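Local coordinates for protein discoidin-2 (Dictyostelium discoideum, PDB 2VM9) that binds galactose and N-acetylgalactosamine as a homotrimeric, calcium-containing lectin and may take part in spore formation and spore coat assembly, at residues Val8-Leu11 with Leu15-Leu18; Val189-Glu194 with Pro199-Gly204; Lys206-His211 with Gly215-Glu220. One frame throughout, in Å; residues are numbered along the deposited sequence. Where two conformers were deposited one is given.

Interaction 1: residues Val8-Leu11 with Leu15-Leu18; sequences VSCL and LLNL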
ATOM      1  N   VAL A   8       1.897   3.200 -16.851  1.00 11.75           N
ATOM      2  CA  VAL A   8       0.515   2.935 -16.447  1.00  9.83           C
ATOM      3  C   VAL A   8      -0.312   4.203 -16.672  1.00  8.41           C
ATOM      4  O   VAL A   8       0.090   5.266 -16.225  1.00  8.87           O
ATOM      5  CB  VAL A   8       0.487   2.581 -14.939  1.00  9.21           C
ATOM      6  CG1 VAL A   8      -0.951   2.567 -14.369  1.00  9.06           C
ATOM      7  CG2 VAL A   8       1.222   1.246 -14.694  1.00 10.11           C
ATOM      8  N   SER A   9      -1.464   4.065 -17.331  1.00  7.81           N
ATOM      9  CA  SER A   9      -2.444   5.137 -17.485  0.70  7.11           C
ATOM     10  C   SER A   9      -3.283   5.143 -16.204  1.00  7.31           C
ATOM     11  O   SER A   9      -4.152   4.291 -16.035  1.00  7.46           O
ATOM     12  CB  SER A   9      -3.339   4.861 -18.713  0.70  6.69           C
ATOM     13  OG  SER A   9      -2.549   4.824 -19.901  0.70  5.85           O
ATOM     14  N   CYS A  10      -2.994   6.071 -15.300  1.00  6.62           N
ATOM     15  CA  CYS A  10      -3.559   6.025 -13.952  1.00  6.74           C
ATOM     16  C   CYS A  10      -5.077   6.167 -13.925  1.00  6.81           C
ATOM     17  O   CYS A  10      -5.743   5.388 -13.261  1.00  7.11           O
ATOM     18  CB  CYS A  10      -2.930   7.076 -13.059  1.00  6.12           C
ATOM     19  SG  CYS A  10      -1.192   6.739 -12.766  1.00  8.36           S
ATOM     20  N   LEU A  11      -5.617   7.177 -14.615  1.00  6.53           N
ATOM     21  CA  LEU A  11      -7.067   7.393 -14.594  1.00  7.42           C
ATOM     22  C   LEU A  11      -7.796   6.261 -15.323  1.00  7.34           C
ATOM     23  O   LEU A  11      -8.842   5.810 -14.861  1.00  7.29           O
ATOM     24  CB  LEU A  11      -7.432   8.737 -15.223  1.00  7.29           C
ATOM     25  CG  LEU A  11      -6.848  10.025 -14.635  1.00 11.70           C
ATOM     26  CD1 LEU A  11      -7.734  11.193 -15.150  1.00 11.87           C
ATOM     27  CD2 LEU A  11      -6.638  10.061 -13.136  1.00 13.96           C
ATOM     28  N   LEU A  15      -6.882   4.300 -10.740  1.00  7.24           N
ATOM     29  CA  LEU A  15      -5.901   4.201  -9.655  1.00  7.10           C
ATOM     30  C   LEU A  15      -5.845   5.435  -8.752  1.00  7.96           C
ATOM     31  O   LEU A  15      -5.222   5.390  -7.680  1.00  9.28           O
ATOM     32  CB  LEU A  15      -4.504   3.902 -10.207  1.00  6.57           C
ATOM     33  CG  LEU A  15      -4.355   2.536 -10.903  1.00  7.65           C
ATOM     34  CD1 LEU A  15      -2.971   2.373 -11.502  1.00  6.69           C
ATOM     35  CD2 LEU A  15      -4.670   1.376  -9.922  1.00  8.16           C
ATOM     36  N   LEU A  16      -6.431   6.544  -9.194  1.00  6.79           N
ATOM     37  CA  LEU A  16      -6.310   7.793  -8.451  1.00  7.20           C
ATOM     38  C   LEU A  16      -7.684   8.372  -8.133  1.00  8.11           C
ATOM     39  O   LEU A  16      -8.591   8.272  -8.947  1.00 10.35           O
ATOM     40  CB  LEU A  16      -5.494   8.821  -9.250  1.00  7.77           C
ATOM     41  CG  LEU A  16      -4.061   8.388  -9.548  1.00  7.62           C
ATOM     42  CD1 LEU A  16      -3.426   9.373 -10.510  1.00  8.28           C
ATOM     43  CD2 LEU A  16      -3.248   8.282  -8.229  1.00 10.41           C
ATOM     44  N   ASN A  17      -7.833   8.935  -6.942  1.00  8.04           N
ATOM     45  CA  ASN A  17      -9.016   9.704  -6.578  1.00  7.86           C
ATOM     46  C   ASN A  17      -8.819  11.101  -7.205  1.00  7.82           C
ATOM     47  O   ASN A  17      -7.693  11.622  -7.196  1.00  7.33           O
ATOM     48  CB  ASN A  17      -9.089   9.901  -5.059  1.00  9.80           C
ATOM     49  CG  ASN A  17      -9.134   8.582  -4.259  1.00 14.07           C
ATOM     50  OD1 ASN A  17      -8.230   8.283  -3.427  1.00 20.10           O
ATOM     51  ND2 ASN A  17     -10.200   7.815  -4.464  1.00 11.48           N
ATOM     52  N   LEU A  18      -9.887  11.688  -7.740  1.00  6.51           N
ATOM     53  CA  LEU A  18      -9.812  13.061  -8.299  1.00  6.60           C
ATOM     54  C   LEU A  18     -10.701  13.997  -7.494  1.00  6.66           C
ATOM     55  O   LEU A  18     -11.817  13.627  -7.082  1.00  6.86           O
ATOM     56  CB  LEU A  18     -10.270  13.086  -9.767  1.00  6.86           C
ATOM     57  CG  LEU A  18      -9.444  12.318 -10.810  1.00 11.80           C
ATOM     58  CD1 LEU A  18      -9.893  12.733 -12.219  1.00 12.62           C
ATOM     59  CD2 LEU A  18      -7.978  12.598 -10.610  1.00 11.07           C
TER
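Leu16 pushes its CD1 methyl into the hollow beside Cys10, at the middle of the contact between Val8-Leu11 and Leu15-Leu18. CD1 lies 3.5 Å from Cys10 CB, closer than carbons usually pack, and 4.1 Å from Cys10 SG, so one methyl meets both side-chain atoms of the cysteine. Two further bumps fit at the ends. Beyond Cys10 on one end, Val8 CG1 meets Leu15 CD1 at 3.5 Å, the two side chains crossing at about a right angle. Val8 has CG1 opposite its backbone N (chi1 168°), which presents that branch to Leu15. On the other end, Leu11 starts away from Leu15-Leu18, yet its methyl end comes nearer, and its forked tip engages the fork of Leu18: CD2 of Leu11 lies 3.8 Å from CD2 of Leu18, and CD1 of Leu11 is 4.0 Å from CD1 of Leu18. These side chains also cross nearly perpendicularly, methyl facing methyl. One polar tie joins the backbones, from Leu15 N to Cys10 O at 3.0 Å; it is nearly straight at hydrogen (168°), with the donor tilted 25° from the carbonyl plane. The bond closes the short connection between strand 8-9, which pairs with strand 146-153, and strand 17-20, which pairs with strand 63-67. The contact thus joins a strand of one sheet to an outermost strand of the other in the F5/8 type C beta-sandwich. Leu11 also packs on Trp149, while Leu16 and Leu18 rest on Ala65; Leu15 reaches Ser67 of the second subunit. Chemically, the contact is a string of aliphatic and thiol surfaces around a single backbone bond: with no charged pair between the segments, side-chain fit does most of the joining, and the buried carbonyl of Cys10 has its hydrogen-bond donor in Leu15.

Interaction 2: residues Val189-Glu194 with Pro199-Gly204; sequences VKFPVE and PIVSIG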
ATOM      1  N   VAL A 189       9.110 -25.651  10.849  1.00 14.34           N
ATOM      2  CA  VAL A 189       8.624 -24.373  11.313  1.00 14.18           C
ATOM      3  C   VAL A 189       7.258 -24.126  10.675  1.00 14.46           C
ATOM      4  O   VAL A 189       7.095 -24.256   9.473  1.00 13.14           O
ATOM      5  CB  VAL A 189       9.626 -23.244  10.954  1.00 14.90           C
ATOM      6  CG1 VAL A 189       9.145 -21.891  11.471  1.00 15.06           C
ATOM      7  CG2 VAL A 189      11.037 -23.581  11.517  1.00 15.08           C
ATOM      8  N   LYS A 190       6.278 -23.795  11.496  1.00 15.67           N
ATOM      9  CA  LYS A 190       4.961 -23.422  10.982  1.00 18.21           C
ATOM     10  C   LYS A 190       4.850 -21.909  11.106  1.00 17.24           C
ATOM     11  O   LYS A 190       5.142 -21.354  12.167  1.00 18.19           O
ATOM     12  CB  LYS A 190       3.872 -24.131  11.802  1.00 18.36           C
ATOM     13  CG  LYS A 190       2.457 -23.909  11.280  1.00 21.87           C
ATOM     14  CD  LYS A 190       1.418 -24.586  12.189  1.00 22.67           C
ATOM     15  CE  LYS A 190       0.249 -23.633  12.488  1.00 29.22           C
ATOM     16  NZ  LYS A 190       0.698 -22.376  13.215  1.00 32.11           N
ATOM     17  N   PHE A 191       4.463 -21.231  10.022  1.00 16.86           N
ATOM     18  CA  PHE A 191       4.307 -19.773  10.054  1.00 16.38           C
ATOM     19  C   PHE A 191       3.142 -19.447  10.987  1.00 17.69           C
ATOM     20  O   PHE A 191       2.180 -20.210  11.037  1.00 18.18           O
ATOM     21  CB  PHE A 191       4.024 -19.191   8.659  1.00 15.48           C
ATOM     22  CG  PHE A 191       5.134 -19.420   7.658  1.00 12.27           C
ATOM     23  CD1 PHE A 191       6.465 -19.095   7.974  1.00 10.93           C
ATOM     24  CD2 PHE A 191       4.849 -19.931   6.393  1.00 10.13           C
ATOM     25  CE1 PHE A 191       7.494 -19.311   7.036  1.00  9.72           C
ATOM     26  CE2 PHE A 191       5.869 -20.148   5.443  1.00  9.71           C
ATOM     27  CZ  PHE A 191       7.204 -19.833   5.778  1.00 11.21           C
ATOM     28  N   PRO A 192       3.231 -18.336  11.737  1.00 18.59           N
ATOM     29  CA  PRO A 192       2.071 -17.973  12.570  1.00 20.00           C
ATOM     30  C   PRO A 192       0.754 -17.999  11.777  1.00 20.84           C
ATOM     31  O   PRO A 192      -0.257 -18.503  12.281  1.00 21.62           O
ATOM     32  CB  PRO A 192       2.413 -16.566  13.038  1.00 20.31           C
ATOM     33  CG  PRO A 192       3.941 -16.577  13.125  1.00 20.30           C
ATOM     34  CD  PRO A 192       4.347 -17.385  11.900  1.00 18.80           C
ATOM     35  N   VAL A 193       0.778 -17.506  10.538  1.00 20.55           N
ATOM     36  CA  VAL A 193      -0.400 -17.488   9.658  1.00 20.76           C
ATOM     37  C   VAL A 193      -0.023 -18.062   8.303  1.00 20.10           C
ATOM     38  O   VAL A 193       1.097 -17.836   7.832  1.00 20.14           O
ATOM     39  CB  VAL A 193      -0.916 -16.016   9.451  1.00 21.04           C
ATOM     40  CG1 VAL A 193      -2.135 -15.967   8.515  1.00 21.06           C
ATOM     41  CG2 VAL A 193      -1.245 -15.376  10.769  1.00 22.59           C
ATOM     42  N   GLU A 194      -0.937 -18.790   7.662  1.00 19.25           N
ATOM     43  CA  GLU A 194      -0.656 -19.346   6.341  1.00 19.22           C
ATOM     44  C   GLU A 194      -0.617 -18.236   5.288  1.00 19.26           C
ATOM     45  O   GLU A 194      -1.499 -17.365   5.253  1.00 19.96           O
ATOM     46  CB  GLU A 194      -1.662 -20.439   5.949  1.00 18.89           C
ATOM     47  CG  GLU A 194      -1.366 -21.074   4.599  1.00 19.35           C
ATOM     48  CD  GLU A 194      -2.307 -22.214   4.218  1.00 20.35           C
ATOM     49  OE1 GLU A 194      -3.247 -22.525   4.978  1.00 20.15           O
ATOM     50  OE2 GLU A 194      -2.072 -22.823   3.160  1.00 20.98           O
ATOM     51  N   PRO A 199       6.285 -18.297   0.153  1.00 14.50           N
ATOM     52  CA  PRO A 199       7.260 -17.225   0.353  1.00 13.84           C
ATOM     53  C   PRO A 199       8.708 -17.678   0.125  1.00 14.26           C
ATOM     54  O   PRO A 199       8.961 -18.863  -0.096  1.00 14.44           O
ATOM     55  CB  PRO A 199       7.076 -16.881   1.823  1.00 13.32           C
ATOM     56  CG  PRO A 199       6.736 -18.242   2.455  1.00 13.96           C
ATOM     57  CD  PRO A 199       5.891 -18.944   1.421  1.00 14.27           C
ATOM     58  N   ILE A 200       9.634 -16.733   0.173  1.00 13.65           N
ATOM     59  CA  ILE A 200      11.050 -17.081   0.285  1.00 14.60           C
ATOM     60  C   ILE A 200      11.337 -17.045   1.787  1.00 13.95           C
ATOM     61  O   ILE A 200      10.551 -16.469   2.565  1.00 14.72           O
ATOM     62  CB  ILE A 200      11.949 -16.131  -0.522  1.00 14.78           C
ATOM     63  CG1 ILE A 200      11.861 -14.697   0.011  1.00 16.59           C
ATOM     64  CG2 ILE A 200      11.582 -16.197  -2.019  1.00 16.75           C
ATOM     65  CD1 ILE A 200      12.648 -14.418   1.347  1.00 18.68           C
ATOM     66  N   VAL A 201      12.392 -17.720   2.230  1.00 12.37           N
ATOM     67  CA  VAL A 201      12.682 -17.693   3.665  1.00 11.83           C
ATOM     68  C   VAL A 201      14.174 -17.440   3.826  1.00 11.68           C
ATOM     69  O   VAL A 201      15.011 -18.282   3.461  1.00 13.66           O
ATOM     70  CB  VAL A 201      12.275 -19.005   4.395  1.00 11.59           C
ATOM     71  CG1 VAL A 201      12.743 -18.982   5.854  1.00 11.01           C
ATOM     72  CG2 VAL A 201      10.744 -19.235   4.360  1.00 11.10           C
ATOM     73  N   SER A 202      14.479 -16.281   4.399  1.00 10.54           N
ATOM     74  CA  SER A 202      15.855 -15.865   4.645  0.50  9.44           C
ATOM     75  C   SER A 202      16.207 -16.126   6.094  1.00  8.86           C
ATOM     76  O   SER A 202      15.363 -15.992   6.980  1.00  8.27           O
ATOM     77  CB  SER A 202      16.024 -14.379   4.338  0.50  9.53           C
ATOM     78  OG  SER A 202      15.918 -14.177   2.948  0.50 10.74           O
ATOM     79  N   ILE A 203      17.456 -16.512   6.350  1.00  7.35           N
ATOM     80  CA  ILE A 203      17.832 -16.900   7.716  1.00  6.74           C
ATOM     81  C   ILE A 203      19.181 -16.298   8.127  1.00  6.90           C
ATOM     82  O   ILE A 203      19.995 -15.952   7.275  1.00  6.94           O
ATOM     83  CB  ILE A 203      17.854 -18.477   7.897  1.00  6.59           C
ATOM     84  CG1 ILE A 203      18.951 -19.150   7.049  1.00  6.67           C
ATOM     85  CG2 ILE A 203      16.465 -19.086   7.583  1.00  7.07           C
ATOM     86  CD1 ILE A 203      19.088 -20.703   7.229  1.00  5.74           C
ATOM     87  N   GLY A 204      19.393 -16.174   9.430  1.00  5.70           N
ATOM     88  CA  GLY A 204      20.645 -15.638   9.940  1.00  5.68           C
ATOM     89  C   GLY A 204      20.915 -16.220  11.303  1.00  5.83           C
ATOM     90  O   GLY A 204      20.019 -16.280  12.148  1.00  5.85           O
TER
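Phe191 makes every contact between Val189-Glu194 and Pro199-Gly204, and all of them are apolar. The far rim of its ring meets two residues. Pro199 CG approaches obliquely, 3.6 Å from Phe191 CE2 and 3.7 Å from Phe191 CZ, and the proline and phenylalanine side chains slide past each other in opposite directions. Val201 comes against the ring edge, in its plane, with CG2 3.9 Å from Phe191 CZ. That branch stands beside the backbone N of Val201, whose other methyl, CG1, lies opposite the N (chi1 174°). Phe191 CG is likewise beside its own backbone N (chi1 -62°), and the ring reaches from there across to the start of strand 200-211.

Polar bonding plays no part between the segments. The backbone of Phe191 pairs instead with Lys229, and its carbonyl O receives a weak hydrogen bond from Lys190 NZ at 3.4 Å.

The contact lies in the core of the lectin-like beta-sandwich, where the chain leaves strand 183-190 of one three-stranded sheet and turns into strand 200-211 of the other. Phe195, in the intervening loop, stacks edge-to-face with Phe191. Tyr250 and Ala252 of strand 243-254 also pack on Phe191, while Ile226 touches both Pro199 and Val201, and Phe231 of strand 230-237 packs on Val201.

Interaction 3: residues Lys206-His211 with Gly215-Glu220; sequences KKVDAH and GQMRWE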
ATOM      1  N   LYS A 206      22.012 -16.610  15.106  1.00  4.65           N
ATOM      2  CA  LYS A 206      22.168 -15.797  16.317  1.00  4.79           C
ATOM      3  C   LYS A 206      22.657 -16.562  17.538  1.00  5.19           C
ATOM      4  O   LYS A 206      22.706 -16.017  18.645  1.00  5.74           O
ATOM      5  CB  LYS A 206      20.889 -15.009  16.636  1.00  5.67           C
ATOM      6  CG  LYS A 206      19.687 -15.875  16.989  1.00  5.99           C
ATOM      7  CD  LYS A 206      18.524 -14.959  17.424  1.00 10.16           C
ATOM      8  CE  LYS A 206      17.337 -15.773  17.841  1.00 11.02           C
ATOM      9  NZ  LYS A 206      16.060 -14.961  18.097  1.00 11.69           N
ATOM     10  N   LYS A 207      23.033 -17.820  17.344  1.00  5.20           N
ATOM     11  CA  LYS A 207      23.634 -18.580  18.437  1.00  5.24           C
ATOM     12  C   LYS A 207      24.431 -19.725  17.878  1.00  5.32           C
ATOM     13  O   LYS A 207      23.909 -20.495  17.062  1.00  4.92           O
ATOM     14  CB  LYS A 207      22.571 -19.144  19.400  1.00  5.22           C
ATOM     15  CG  LYS A 207      23.208 -20.065  20.467  1.00  6.74           C
ATOM     16  CD  LYS A 207      22.102 -20.804  21.219  1.00  9.83           C
ATOM     17  CE  LYS A 207      22.671 -21.624  22.325  1.00 11.92           C
ATOM     18  NZ  LYS A 207      21.589 -22.386  23.047  1.00 12.22           N
ATOM     19  N   VAL A 208      25.687 -19.823  18.321  1.00  5.19           N
ATOM     20  CA  VAL A 208      26.513 -20.990  18.042  1.00  5.39           C
ATOM     21  C   VAL A 208      26.967 -21.588  19.363  1.00  6.11           C
ATOM     22  O   VAL A 208      27.522 -20.885  20.198  1.00  5.35           O
ATOM     23  CB  VAL A 208      27.738 -20.618  17.201  1.00  5.24           C
ATOM     24  CG1 VAL A 208      28.747 -21.812  17.194  1.00  4.66           C
ATOM     25  CG2 VAL A 208      27.315 -20.213  15.796  1.00  5.56           C
ATOM     26  N   ASP A 209      26.717 -22.884  19.551  1.00  6.58           N
ATOM     27  CA  ASP A 209      27.267 -23.593  20.694  1.00  6.41           C
ATOM     28  C   ASP A 209      27.779 -24.889  20.064  1.00  6.61           C
ATOM     29  O   ASP A 209      27.008 -25.794  19.811  1.00  6.37           O
ATOM     30  CB  ASP A 209      26.175 -23.880  21.731  1.00  6.76           C
ATOM     31  CG  ASP A 209      26.717 -24.519  23.006  1.00  8.58           C
ATOM     32  OD1 ASP A 209      27.916 -24.889  23.048  1.00  9.50           O
ATOM     33  OD2 ASP A 209      25.937 -24.596  23.983  1.00 10.87           O
ATOM     34  N   ALA A 210      29.066 -24.928  19.742  1.00  5.64           N
ATOM     35  CA  ALA A 210      29.620 -26.017  18.902  1.00  5.90           C
ATOM     36  C   ALA A 210      31.098 -26.199  19.134  1.00  6.34           C
ATOM     37  O   ALA A 210      31.847 -25.225  19.362  1.00  6.78           O
ATOM     38  CB  ALA A 210      29.387 -25.740  17.417  1.00  6.29           C
ATOM     39  N   HIS A 211      31.537 -27.444  18.999  1.00  5.83           N
ATOM     40  CA  HIS A 211      32.931 -27.747  19.178  1.00  5.68           C
ATOM     41  C   HIS A 211      33.588 -27.788  17.812  1.00  5.57           C
ATOM     42  O   HIS A 211      33.005 -28.283  16.837  1.00  5.81           O
ATOM     43  CB  HIS A 211      33.088 -29.111  19.881  1.00  6.13           C
ATOM     44  CG  HIS A 211      34.326 -29.194  20.716  1.00  7.02           C
ATOM     45  ND1 HIS A 211      34.356 -28.785  22.035  1.00  7.86           N
ATOM     46  CD2 HIS A 211      35.584 -29.599  20.414  1.00  8.85           C
ATOM     47  CE1 HIS A 211      35.578 -28.949  22.515  1.00  9.33           C
ATOM     48  NE2 HIS A 211      36.345 -29.435  21.553  1.00  9.80           N
ATOM     49  N   GLY A 215      39.990 -27.854  15.527  1.00  6.60           N
ATOM     50  CA  GLY A 215      40.150 -26.464  15.066  1.00  6.80           C
ATOM     51  C   GLY A 215      39.272 -26.022  13.906  1.00  6.16           C
ATOM     52  O   GLY A 215      39.119 -24.802  13.693  1.00  6.56           O
ATOM     53  N   GLN A 216      38.701 -26.972  13.153  1.00  5.74           N
ATOM     54  CA  GLN A 216      37.790 -26.598  12.042  1.00  4.90           C
ATOM     55  C   GLN A 216      36.344 -26.478  12.561  1.00  4.78           C
ATOM     56  O   GLN A 216      35.802 -27.426  13.162  1.00  5.76           O
ATOM     57  CB  GLN A 216      37.827 -27.620  10.905  1.00  4.68           C
ATOM     58  CG  GLN A 216      37.152 -27.070   9.634  1.00  4.73           C
ATOM     59  CD  GLN A 216      38.058 -26.060   8.874  1.00  7.28           C
ATOM     60  OE1 GLN A 216      39.248 -25.956   9.157  1.00  8.69           O
ATOM     61  NE2 GLN A 216      37.486 -25.350   7.891  1.00  7.22           N
ATOM     62  N   MET A 217      35.746 -25.310  12.350  1.00  4.68           N
ATOM     63  CA  MET A 217      34.312 -25.102  12.656  1.00  5.00           C
ATOM     64  C   MET A 217      33.522 -25.349  11.388  1.00  5.26           C
ATOM     65  O   MET A 217      33.862 -24.809  10.335  1.00  5.50           O
ATOM     66  CB  MET A 217      34.062 -23.669  13.121  1.00  3.93           C
ATOM     67  CG  MET A 217      32.580 -23.365  13.464  1.00  4.94           C
ATOM     68  SD  MET A 217      31.965 -24.475  14.736  1.00  6.16           S
ATOM     69  CE  MET A 217      32.620 -23.681  16.228  1.00  6.22           C
ATOM     70  N   ARG A 218      32.445 -26.131  11.501  1.00  5.46           N
ATOM     71  CA  ARG A 218      31.592 -26.456  10.351  1.00  5.35           C
ATOM     72  C   ARG A 218      30.147 -26.444  10.844  1.00  5.50           C
ATOM     73  O   ARG A 218      29.742 -27.280  11.663  1.00  6.10           O
ATOM     74  CB  ARG A 218      31.921 -27.851   9.782  1.00  5.93           C
ATOM     75  CG  ARG A 218      33.385 -28.069   9.335  1.00  5.24           C
ATOM     76  CD  ARG A 218      33.554 -29.491   8.827  1.00  7.01           C
ATOM     77  NE  ARG A 218      34.945 -29.753   8.480  1.00  7.52           N
ATOM     78  CZ  ARG A 218      35.803 -30.371   9.280  1.00  7.72           C
ATOM     79  NH1 ARG A 218      35.425 -30.807  10.475  1.00  6.02           N
ATOM     80  NH2 ARG A 218      37.038 -30.616   8.834  1.00  9.04           N
ATOM     81  N   TRP A 219      29.390 -25.452  10.409  1.00  6.16           N
ATOM     82  CA  TRP A 219      27.962 -25.476  10.651  1.00  5.84           C
ATOM     83  C   TRP A 219      27.250 -24.788   9.492  1.00  5.93           C
ATOM     84  O   TRP A 219      27.802 -23.906   8.841  1.00  4.90           O
ATOM     85  CB  TRP A 219      27.581 -24.873  12.006  1.00  6.38           C
ATOM     86  CG  TRP A 219      27.980 -23.440  12.246  1.00  4.90           C
ATOM     87  CD1 TRP A 219      29.028 -22.983  13.020  1.00  4.89           C
ATOM     88  CD2 TRP A 219      27.305 -22.281  11.772  1.00  5.47           C
ATOM     89  NE1 TRP A 219      29.061 -21.606  13.020  1.00  8.55           N
ATOM     90  CE2 TRP A 219      28.008 -21.149  12.268  1.00  8.47           C
ATOM     91  CE3 TRP A 219      26.154 -22.084  10.988  1.00  4.80           C
ATOM     92  CZ2 TRP A 219      27.619 -19.831  11.981  1.00  9.47           C
ATOM     93  CZ3 TRP A 219      25.754 -20.752  10.698  1.00  7.63           C
ATOM     94  CH2 TRP A 219      26.489 -19.656  11.199  1.00  7.47           C
ATOM     95  N   GLU A 220      26.024 -25.200   9.236  1.00  6.85           N
ATOM     96  CA  GLU A 220      25.254 -24.538   8.180  1.00  6.91           C
ATOM     97  C   GLU A 220      23.763 -24.691   8.524  1.00  7.19           C
ATOM     98  O   GLU A 220      23.366 -25.674   9.155  1.00  6.46           O
ATOM     99  CB  GLU A 220      25.572 -25.144   6.804  1.00  7.15           C
ATOM    100  CG  GLU A 220      24.798 -24.521   5.630  1.00  8.27           C
ATOM    101  CD  GLU A 220      25.284 -24.956   4.256  1.00 10.62           C
ATOM    102  OE1 GLU A 220      26.084 -25.921   4.157  1.00 12.13           O
ATOM    103  OE2 GLU A 220      24.871 -24.290   3.264  1.00 14.34           O
TER
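The carbohydrate-binding end of the H-type lectin domain is built here, where strands 206-211 and 216-220, outermost within this chain in the two sheets of its beta-sandwich, run at 132° between their N-to-C directions, well off antiparallel. Apolar side chains from the two strands meet between them. The strand axes come within 7.8 Å, and no hydrogen bond joins them. Val208 CG2 comes obliquely against the pyrrole side of the Trp219 indole, 3.6 Å from Trp219 NE1 and 3.7 Å from Trp219 CE2; the two side chains cross at about a right angle. Nearer the turn, Ala210 CB meets Met217 SD at 3.9 Å. Met217 starts with CG opposite the backbone N (chi1 180°), then bends at its next two torsions, folding its thioether back toward Ala210.

Asp209 and Arg218, both carbohydrate-binding residues, have their CB atoms directed away from this apolar contact. Arg218 forms a salt bridge with Asp213 and touches Trp238, which also binds carbohydrate. Strand 206-211 continues its sheet into the second subunit, where His211 and Asp209 bond to Gln216 of that chain; strand 216-220 pairs likewise with the third subunit. Asp209 and Arg218 thus lie at the interface between subunits, Asp209 packing on Trp238 of the second subunit. Between the strands, the Met217 CE methyl reaches Ala210 O at 3.6 Å.

Overall arrangement
All three contacts are largely buried and apolar, but they belong to different parts of the trimer. Interaction 1 lies in the F5/8 type C beta-sandwich, its centre about 54 Å from that of interaction 3; interactions 2 and 3 share the lectin-like sandwich and strand 200-211, using its beginning and end, about 23 Å apart between centres. Each joins elements of two facing sheets. Interaction 1 alone has a backbone hydrogen bond across its segments. Interaction 2 relies on one aromatic ring in the domain core, whereas interaction 3 combines an indole and a thioether at the sugar-binding end, with the carbohydrate-binding side chains starting away from the apolar contact and strands extended into neighbouring subunits.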